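Local coordinates for Sys-1 protein (Caenorhabditis elegans, PDB 3C2G) that acts as a beta-catenin-type transcription coregulator in the Wnt asymmetry pathway and binds the TCF transcription factor POP-1 directly, at residues D60-Q65 and E117-L122; L371-I376 and V431-E436; C551-L556 and W587-P592. All coordinates share one frame; numbering follows the deposited sequence.

Contact 1 (D60-Q65 and E117-L122); sequences DGLKPQ and ELICNL
Leu118 is the bump of this contact, and the hollow it fills is the end of the segment Asp60-Gln65. Both segments belong to the stacked helices of the armadillo domain. Leu62 lies in the last turn of helix 47-62, while Leu118 projects from helix 115-122. The CA atoms of Leu62 and Leu118 lie 6.9 Å apart, the nearest pair across the two segments. Leu118 has CG anti to its carbonyl carbon (chi1 -66°), which carries its forked end out from helix 115-122. The fork rests against the Leu62-Lys63 peptide. One prong, CD1 of Leu118, settles in the dip between CB of Leu62 at 3.9 Å and CG of Lys63 at 4.1 Å. The floor of that dip is backbone: the N of Lys63 is 4.0 Å from CD1 of Leu118. The other prong, CD2, faces the O of Leu62 at 4.0 Å.

The chain leaves the helix at Lys63, whose psi is 146°. This brings Pro64 in as the far wall of the hollow. The wall is loose, with CD of Pro64 4.4 Å from CD2 of Leu118. Lys63 supplies only the start of its side chain. Its extended remainder crosses Leu118 at a slant, and Lys63 also makes a cation-pi contact with Tyr59. No hydrogen bond crosses between the segments, so shape and apolar packing carry the contact.

Helix 71-90 backs the buried side. Its Trp78 touches both Leu62 and Leu122 and donates NE1 to the O of Gly61, while its Leu82 packs on Ile119. Leu62 in turn offers a smaller bump toward helix 115-122, where its CD1 comes within 4.5 Å of CD1 of Ile119.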
loop_
_atom_site.group_PDB
_atom_site.type_symbol
_atom_site.label_atom_id
_atom_site.label_comp_id
_atom_site.label_asym_id
_atom_site.label_seq_id
_atom_site.Cartn_x
_atom_site.Cartn_y
_atom_site.Cartn_z
ATOM N N ASP A 60 15.986 -39.742 -11.624
ATOM C CA ASP A 60 16.886 -40.836 -11.286
ATOM C C ASP A 60 18.361 -40.421 -11.176
ATOM O O ASP A 60 19.061 -40.853 -10.260
ATOM C CB ASP A 60 16.734 -41.997 -12.274
ATOM C CG ASP A 60 17.542 -43.195 -11.856
ATOM O OD1 ASP A 60 17.090 -43.902 -10.922
ATOM O OD2 ASP A 60 18.644 -43.393 -12.427
ATOM N N GLY A 61 18.826 -39.593 -12.105
ATOM C CA GLY A 61 20.211 -39.098 -12.089
ATOM C C GLY A 61 20.592 -38.270 -10.861
ATOM O O GLY A 61 21.748 -38.263 -10.440
ATOM N N LEU A 62 19.613 -37.586 -10.274
ATOM C CA LEU A 62 19.860 -36.758 -9.097
ATOM C C LEU A 62 19.965 -37.568 -7.815
ATOM O O LEU A 62 20.511 -37.090 -6.835
ATOM C CB LEU A 62 18.800 -35.656 -8.970
ATOM C CG LEU A 62 18.769 -34.666 -10.143
ATOM C CD1 LEU A 62 17.566 -33.744 -10.085
ATOM C CD2 LEU A 62 20.050 -33.860 -10.214
ATOM N N LYS A 63 19.448 -38.794 -7.823
ATOM C CA LYS A 63 19.522 -39.670 -6.649
ATOM C C LYS A 63 20.961 -40.073 -6.343
ATOM O O LYS A 63 21.768 -40.223 -7.264
ATOM C CB LYS A 63 18.657 -40.916 -6.837
ATOM C CG LYS A 63 17.182 -40.631 -6.757
ATOM C CD LYS A 63 16.344 -41.885 -6.851
ATOM C CE LYS A 63 14.925 -41.524 -7.230
ATOM N NZ LYS A 63 13.962 -42.615 -6.942
ATOM N N PRO A 64 21.294 -40.228 -5.046
ATOM C CA PRO A 64 22.643 -40.672 -4.678
ATOM C C PRO A 64 22.912 -42.091 -5.149
ATOM O O PRO A 64 22.035 -42.949 -5.058
ATOM C CB PRO A 64 22.636 -40.622 -3.145
ATOM C CG PRO A 64 21.186 -40.671 -2.754
ATOM C CD PRO A 64 20.448 -39.979 -3.861
ATOM N N GLN A 65 24.113 -42.312 -5.675
ATOM C CA GLN A 65 24.565 -43.646 -6.053
ATOM C C GLN A 65 25.484 -44.185 -4.943
ATOM O O GLN A 65 26.414 -43.489 -4.528
ATOM C CB GLN A 65 25.298 -43.600 -7.394
ATOM C CG GLN A 65 24.618 -42.736 -8.448
ATOM C CD GLN A 65 25.113 -43.022 -9.861
ATOM O OE1 GLN A 65 25.339 -44.180 -10.230
ATOM N NE2 GLN A 65 25.273 -41.965 -10.664
ATOM N N GLU A 117 12.972 -32.516 -2.505
ATOM C CA GLU A 117 14.027 -32.437 -1.489
ATOM C C GLU A 117 15.407 -32.487 -2.128
ATOM O O GLU A 117 16.312 -31.768 -1.717
ATOM C CB GLU A 117 13.858 -33.515 -0.401
ATOM C CG GLU A 117 12.488 -33.446 0.302
ATOM C CD GLU A 117 12.495 -33.938 1.752
ATOM O OE1 GLU A 117 11.390 -34.176 2.299
ATOM O OE2 GLU A 117 13.586 -34.087 2.351
ATOM N N LEU A 118 15.567 -33.317 -3.148
ATOM C CA LEU A 118 16.807 -33.304 -3.909
ATOM C C LEU A 118 17.046 -31.916 -4.519
ATOM O O LEU A 118 18.154 -31.385 -4.429
ATOM C CB LEU A 118 16.798 -34.374 -5.012
ATOM C CG LEU A 118 16.785 -35.855 -4.624
ATOM C CD1 LEU A 118 16.656 -36.703 -5.878
ATOM C CD2 LEU A 118 18.022 -36.274 -3.829
ATOM N N ILE A 119 16.005 -31.350 -5.133
ATOM C CA ILE A 119 16.081 -30.043 -5.785
ATOM C C ILE A 119 16.412 -28.967 -4.759
ATOM O O ILE A 119 17.422 -28.276 -4.870
ATOM C CB ILE A 119 14.761 -29.692 -6.532
ATOM C CG1 ILE A 119 14.672 -30.451 -7.861
ATOM C CG2 ILE A 119 14.619 -28.182 -6.749
ATOM C CD1 ILE A 119 15.548 -29.917 -8.963
ATOM N N CYS A 120 15.567 -28.859 -3.746
ATOM C CA CYS A 120 15.750 -27.881 -2.709
ATOM C C CYS A 120 17.130 -28.010 -2.044
ATOM O O CYS A 120 17.708 -27.016 -1.597
ATOM C CB CYS A 120 14.602 -27.973 -1.707
ATOM S SG CYS A 120 15.100 -27.849 -0.001
ATOM N N ASN A 121 17.672 -29.221 -2.011
ATOM C CA ASN A 121 19.023 -29.413 -1.504
ATOM C C ASN A 121 20.114 -28.756 -2.345
ATOM O O ASN A 121 21.134 -28.340 -1.818
ATOM C CB ASN A 121 19.347 -30.883 -1.320
ATOM C CG ASN A 121 20.337 -31.101 -0.206
ATOM O OD1 ASN A 121 21.560 -31.106 -0.419
ATOM N ND2 ASN A 121 19.819 -31.229 1.016
ATOM N N LEU A 122 19.888 -28.657 -3.648
ATOM C CA LEU A 122 20.851 -28.040 -4.548
ATOM C C LEU A 122 20.969 -26.505 -4.403
ATOM O O LEU A 122 21.940 -25.920 -4.886
ATOM C CB LEU A 122 20.530 -28.411 -5.992
ATOM C CG LEU A 122 20.687 -29.890 -6.360
ATOM C CD1 LEU A 122 19.646 -30.320 -7.385
ATOM C CD2 LEU A 122 22.062 -30.170 -6.870
#

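Contact 2 (L371-I376 and V431-E436); sequences LLHTII and VCKFIE
His373 sits between Lys433 and Phe434, where helix 368-377 meets the end of helix 425-432 in the armadillo domain. CE of Lys433 lies over one face of the imidazole, 3.9 Å from its centroid, in a CH-pi contact. The edge of the same imidazole points at the face of Phe434. This is a T-shaped pair, with centroids 5.6 Å apart and planes at 88°. With CG anti to the backbone N (chi1 -180°), the imidazole of His373 reaches across to the other segment.

The Phe434 ring is itself wedged against helix 368-377. CD1 of Ile376 meets the ring edge at CE1, 3.8 Å away. CB of Leu372 meets the edge at CZ, 4.0 Å away. Ile369 and, from helix 388-409, Leu405 also pack on Phe434.

The Lys433 chain is bent at several bonds, which folds it over the imidazole and returns its amine to Glu436. That salt bridge probably helps hold the lysine over the ring. Glu436 also stands at the N-cap position of helix 437-448. NZ of Lys433 meets OE2 of Glu436 at 2.9 Å, on the syn side and 29° out of the carboxylate plane.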
loop_
_atom_site.group_PDB
_atom_site.type_symbol
_atom_site.label_atom_id
_atom_site.label_comp_id
_atom_site.label_asym_id
_atom_site.label_seq_id
_atom_site.Cartn_x
_atom_site.Cartn_y
_atom_site.Cartn_z
ATOM N N LEU A 371 4.763 23.357 5.849
ATOM C CA LEU A 371 5.040 22.464 4.742
ATOM C C LEU A 371 3.781 21.988 4.046
ATOM O O LEU A 371 3.752 21.910 2.812
ATOM C CB LEU A 371 5.884 21.271 5.196
ATOM C CG LEU A 371 6.217 20.238 4.115
ATOM C CD1 LEU A 371 7.041 20.868 3.018
ATOM C CD2 LEU A 371 6.935 19.068 4.717
ATOM N N LEU A 372 2.745 21.677 4.823
ATOM C CA LEU A 372 1.436 21.364 4.252
ATOM C C LEU A 372 0.945 22.466 3.328
ATOM O O LEU A 372 0.388 22.190 2.268
ATOM C CB LEU A 372 0.392 21.144 5.339
ATOM C CG LEU A 372 0.696 20.121 6.424
ATOM C CD1 LEU A 372 -0.409 20.157 7.462
ATOM C CD2 LEU A 372 0.876 18.724 5.833
ATOM N N HIS A 373 1.146 23.714 3.734
ATOM C CA HIS A 373 0.723 24.854 2.939
ATOM C C HIS A 373 1.470 24.896 1.608
ATOM O O HIS A 373 0.883 25.160 0.566
ATOM C CB HIS A 373 0.918 26.161 3.726
ATOM C CG HIS A 373 0.501 27.380 2.971
ATOM N ND1 HIS A 373 1.343 28.043 2.098
ATOM C CD2 HIS A 373 -0.678 28.044 2.935
ATOM C CE1 HIS A 373 0.699 29.062 1.563
ATOM N NE2 HIS A 373 -0.528 29.090 2.058
ATOM N N THR A 374 2.766 24.637 1.656
ATOM C CA THR A 374 3.601 24.622 0.470
ATOM C C THR A 374 3.229 23.476 -0.489
ATOM O O THR A 374 3.200 23.665 -1.699
ATOM C CB THR A 374 5.084 24.522 0.876
ATOM O OG1 THR A 374 5.389 25.577 1.795
ATOM C CG2 THR A 374 6.019 24.608 -0.334
ATOM N N ILE A 375 2.925 22.299 0.051
ATOM C CA ILE A 375 2.599 21.151 -0.797
ATOM C C ILE A 375 1.286 21.354 -1.527
ATOM O O ILE A 375 1.196 21.095 -2.717
ATOM C CB ILE A 375 2.594 19.826 -0.010
ATOM C CG1 ILE A 375 4.003 19.483 0.424
ATOM C CG2 ILE A 375 2.080 18.697 -0.859
ATOM C CD1 ILE A 375 4.021 18.757 1.733
ATOM N N ILE A 376 0.273 21.830 -0.820
ATOM C CA ILE A 376 -1.013 22.098 -1.449
ATOM C C ILE A 376 -0.877 23.165 -2.552
ATOM O O ILE A 376 -1.404 22.986 -3.647
ATOM C CB ILE A 376 -2.063 22.496 -0.399
ATOM C CG1 ILE A 376 -2.379 21.296 0.490
ATOM C CG2 ILE A 376 -3.341 22.993 -1.058
ATOM C CD1 ILE A 376 -3.005 21.661 1.798
ATOM N N VAL A 431 -0.626 28.156 11.027
ATOM C CA VAL A 431 -2.050 27.938 10.819
ATOM C C VAL A 431 -2.719 29.078 10.039
ATOM O O VAL A 431 -3.614 28.831 9.226
ATOM C CB VAL A 431 -2.765 27.681 12.147
ATOM C CG1 VAL A 431 -4.277 27.624 11.960
ATOM C CG2 VAL A 431 -2.252 26.384 12.775
ATOM N N CYS A 432 -2.281 30.315 10.264
ATOM C CA CYS A 432 -2.940 31.480 9.658
ATOM C C CYS A 432 -2.655 31.619 8.174
ATOM O O CYS A 432 -3.389 32.284 7.450
ATOM C CB CYS A 432 -2.549 32.767 10.386
ATOM S SG CYS A 432 -3.347 32.940 11.996
ATOM N N LYS A 433 -1.581 30.999 7.717
ATOM C CA LYS A 433 -1.319 30.911 6.285
ATOM C C LYS A 433 -2.502 30.300 5.521
ATOM O O LYS A 433 -2.739 30.654 4.367
ATOM C CB LYS A 433 -0.058 30.094 6.031
ATOM C CG LYS A 433 1.223 30.839 6.333
ATOM C CD LYS A 433 2.335 30.393 5.392
ATOM C CE LYS A 433 2.294 31.153 4.066
ATOM N NZ LYS A 433 2.775 32.562 4.226
ATOM N N PHE A 434 -3.249 29.407 6.173
ATOM C CA PHE A 434 -4.381 28.742 5.532
ATOM C C PHE A 434 -5.596 29.624 5.253
ATOM O O PHE A 434 -6.503 29.192 4.536
ATOM C CB PHE A 434 -4.774 27.442 6.260
ATOM C CG PHE A 434 -3.893 26.271 5.909
ATOM C CD1 PHE A 434 -4.209 25.438 4.844
ATOM C CD2 PHE A 434 -2.727 26.019 6.623
ATOM C CE1 PHE A 434 -3.381 24.350 4.515
ATOM C CE2 PHE A 434 -1.899 24.939 6.295
ATOM C CZ PHE A 434 -2.228 24.102 5.245
ATOM N N ILE A 435 -5.610 30.850 5.784
ATOM C CA ILE A 435 -6.602 31.823 5.352
ATOM C C ILE A 435 -6.074 32.877 4.382
ATOM O O ILE A 435 -6.799 33.811 4.031
ATOM C CB ILE A 435 -7.408 32.483 6.524
ATOM C CG1 ILE A 435 -6.491 32.999 7.642
ATOM C CG2 ILE A 435 -8.482 31.526 7.054
ATOM C CD1 ILE A 435 -5.917 34.378 7.372
ATOM N N GLU A 436 -4.837 32.727 3.911
ATOM C CA GLU A 436 -4.345 33.586 2.827
ATOM C C GLU A 436 -5.169 33.335 1.571
ATOM O O GLU A 436 -5.648 32.225 1.365
ATOM C CB GLU A 436 -2.868 33.342 2.549
ATOM C CG GLU A 436 -1.914 33.993 3.548
ATOM C CD GLU A 436 -0.451 33.693 3.249
ATOM O OE1 GLU A 436 -0.171 32.917 2.306
ATOM O OE2 GLU A 436 0.422 34.237 3.957
#

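Contact 3 (C551-L556 and W587-P592); sequences CPLNLL and WTIDRP
The indole of Trp587 is covered on one face by Cys551 and Pro552. CB of Cys551 stands 3.6 Å from the centroid of the five-membered ring, 17° off its normal, a CH-pi contact. SG of Cys551 lies obliquely above the six-membered ring, 3.9 Å from that centroid. CD of Pro552 covers the same face further out, 4.0 Å from CH2 of Trp587. With SG anti to the backbone N (chi1 -171°), Cys551 also reaches CG2 of Ile589 at 3.7 Å. Replacing the indole by an alanine side chain is likely to leave Cys551 and Pro552 without the ring they pack on and to open a gap between the segments.

The contact lies near the C-terminal end of the armadillo domain. It joins the 3-10 turn before helix 563-579 to the link between helices 583-586 and 591-598. ND2 of Asn554 donates to the O of Thr588 at 3.2 Å with an N-H...O angle of 144°, and this oxygen lies nearly in the amide plane. A water donates to OD1 of Asn554 and accepts from the N of Asp590, 3.0 Å from each. Asp590 caps helix 591-598, its OD1 taking the N of Met593.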
loop_
_atom_site.group_PDB
_atom_site.type_symbol
_atom_site.label_atom_id
_atom_site.label_comp_id
_atom_site.label_asym_id
_atom_site.label_seq_id
_atom_site.Cartn_x
_atom_site.Cartn_y
_atom_site.Cartn_z
ATOM N N CYS A 551 -34.618 22.919 0.320
ATOM C CA CYS A 551 -34.973 22.724 1.727
ATOM C C CYS A 551 -34.161 21.651 2.462
ATOM O O CYS A 551 -34.382 20.462 2.245
ATOM C CB CYS A 551 -36.449 22.354 1.830
ATOM S SG CYS A 551 -37.019 22.355 3.536
ATOM N N PRO A 552 -33.235 22.066 3.345
ATOM C CA PRO A 552 -32.426 21.099 4.101
ATOM C C PRO A 552 -33.267 20.144 4.944
ATOM O O PRO A 552 -32.870 19.000 5.139
ATOM C CB PRO A 552 -31.556 21.984 4.998
ATOM C CG PRO A 552 -31.513 23.301 4.297
ATOM C CD PRO A 552 -32.870 23.455 3.681
ATOM N N LEU A 553 -34.431 20.601 5.409
ATOM C CA LEU A 553 -35.331 19.757 6.194
ATOM C C LEU A 553 -35.601 18.407 5.533
ATOM O O LEU A 553 -35.734 17.391 6.218
ATOM C CB LEU A 553 -36.643 20.482 6.524
ATOM C CG LEU A 553 -37.583 19.816 7.547
ATOM C CD1 LEU A 553 -36.848 19.372 8.834
ATOM C CD2 LEU A 553 -38.769 20.710 7.900
ATOM N N ASN A 554 -35.636 18.398 4.202
ATOM C CA ASN A 554 -35.847 17.170 3.429
ATOM C C ASN A 554 -34.719 16.128 3.579
ATOM O O ASN A 554 -34.887 14.969 3.203
ATOM C CB ASN A 554 -36.106 17.506 1.951
ATOM C CG ASN A 554 -37.428 18.248 1.734
ATOM O OD1 ASN A 554 -38.411 18.027 2.446
ATOM N ND2 ASN A 554 -37.453 19.134 0.741
ATOM N N LEU A 555 -33.579 16.548 4.129
ATOM C CA LEU A 555 -32.494 15.632 4.497
ATOM C C LEU A 555 -32.906 14.659 5.608
ATOM O O LEU A 555 -32.256 13.640 5.823
ATOM C CB LEU A 555 -31.282 16.427 4.977
ATOM C CG LEU A 555 -30.062 16.756 4.118
ATOM C CD1 LEU A 555 -30.284 16.630 2.613
ATOM C CD2 LEU A 555 -29.604 18.163 4.481
ATOM N N LEU A 556 -33.976 14.997 6.319
ATOM C CA LEU A 556 -34.414 14.223 7.474
ATOM C C LEU A 556 -35.515 13.249 7.121
ATOM O O LEU A 556 -35.973 12.502 7.979
ATOM C CB LEU A 556 -34.913 15.139 8.587
ATOM C CG LEU A 556 -33.962 16.148 9.223
ATOM C CD1 LEU A 556 -34.658 16.786 10.416
ATOM C CD2 LEU A 556 -32.658 15.505 9.643
ATOM N N TRP A 587 -40.624 26.087 -0.281
ATOM C CA TRP A 587 -40.169 24.745 0.073
ATOM C C TRP A 587 -41.333 23.777 0.148
ATOM O O TRP A 587 -42.473 24.178 0.325
ATOM C CB TRP A 587 -39.421 24.725 1.406
ATOM C CG TRP A 587 -38.076 25.350 1.361
ATOM C CD1 TRP A 587 -37.356 25.648 0.257
ATOM C CD2 TRP A 587 -37.271 25.724 2.481
ATOM N NE1 TRP A 587 -36.165 26.201 0.606
ATOM C CE2 TRP A 587 -36.079 26.256 1.970
ATOM C CE3 TRP A 587 -37.442 25.659 3.867
ATOM C CZ2 TRP A 587 -35.053 26.735 2.795
ATOM C CZ3 TRP A 587 -36.413 26.131 4.697
ATOM C CH2 TRP A 587 -35.240 26.661 4.154
ATOM N N THR A 588 -41.036 22.497 -0.015
ATOM C CA THR A 588 -42.035 21.473 0.180
ATOM C C THR A 588 -41.524 20.534 1.269
ATOM O O THR A 588 -40.521 19.839 1.079
ATOM C CB THR A 588 -42.353 20.737 -1.137
ATOM O OG1 THR A 588 -42.980 21.653 -2.043
ATOM C CG2 THR A 588 -43.300 19.555 -0.895
ATOM N N ILE A 589 -42.209 20.555 2.410
ATOM C CA ILE A 589 -41.812 19.773 3.582
ATOM C C ILE A 589 -42.800 18.658 3.924
ATOM O O ILE A 589 -43.935 18.640 3.440
ATOM C CB ILE A 589 -41.596 20.669 4.841
ATOM C CG1 ILE A 589 -42.922 21.268 5.329
ATOM C CG2 ILE A 589 -40.558 21.749 4.561
ATOM C CD1 ILE A 589 -42.849 21.889 6.718
ATOM N N ASP A 590 -42.327 17.720 4.744
ATOM C CA ASP A 590 -43.164 16.718 5.390
ATOM C C ASP A 590 -43.559 17.307 6.736
ATOM O O ASP A 590 -42.854 17.143 7.734
ATOM C CB ASP A 590 -42.368 15.420 5.574
ATOM C CG ASP A 590 -43.213 14.263 6.099
ATOM O OD1 ASP A 590 -44.229 14.488 6.791
ATOM O OD2 ASP A 590 -42.833 13.107 5.829
ATOM N N ARG A 591 -44.684 18.009 6.747
ATOM C CA ARG A 591 -45.132 18.737 7.926
ATOM C C ARG A 591 -45.388 17.858 9.173
ATOM O O ARG A 591 -44.959 18.225 10.267
ATOM C CB ARG A 591 -46.354 19.596 7.586
ATOM C CG ARG A 591 -46.563 20.743 8.550
ATOM C CD ARG A 591 -47.958 21.338 8.450
ATOM N NE ARG A 591 -48.239 22.166 9.621
ATOM C CZ ARG A 591 -48.111 23.490 9.663
ATOM N NH1 ARG A 591 -47.722 24.175 8.591
ATOM N NH2 ARG A 591 -48.385 24.135 10.787
ATOM N N PRO A 592 -46.089 16.708 9.021
ATOM C CA PRO A 592 -46.313 15.849 10.193
ATOM C C PRO A 592 -45.020 15.339 10.820
ATOM O O PRO A 592 -44.952 15.167 12.039
ATOM C CB PRO A 592 -47.121 14.672 9.627
ATOM C CG PRO A 592 -47.745 15.198 8.394
ATOM C CD PRO A 592 -46.734 16.145 7.819
HETATM O O HOH W 1 -39.328 17.685 5.276
#

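How the contacts relate
The three contacts follow one another along the chain and share no helix. Contact 1 lies near the N-terminal end, on helices 47-62 and 115-122. Contact 2 comes later, between helix 368-377 and the chain around the end of helix 425-432. Contact 3 is near the C-terminus, between the turn before helix 563-579 and the loop that leads into helix 591-598. Centres of contacts 1 and 2 are about 66 Å apart, those of 2 and 3 about 39 Å, and those of 1 and 3 about 80 Å. Contact 1 lies across the centre of the chain from the other two. None touches another. Each closes locally, as expected for an elongated all-helical armadillo scaffold built from successive packed helices.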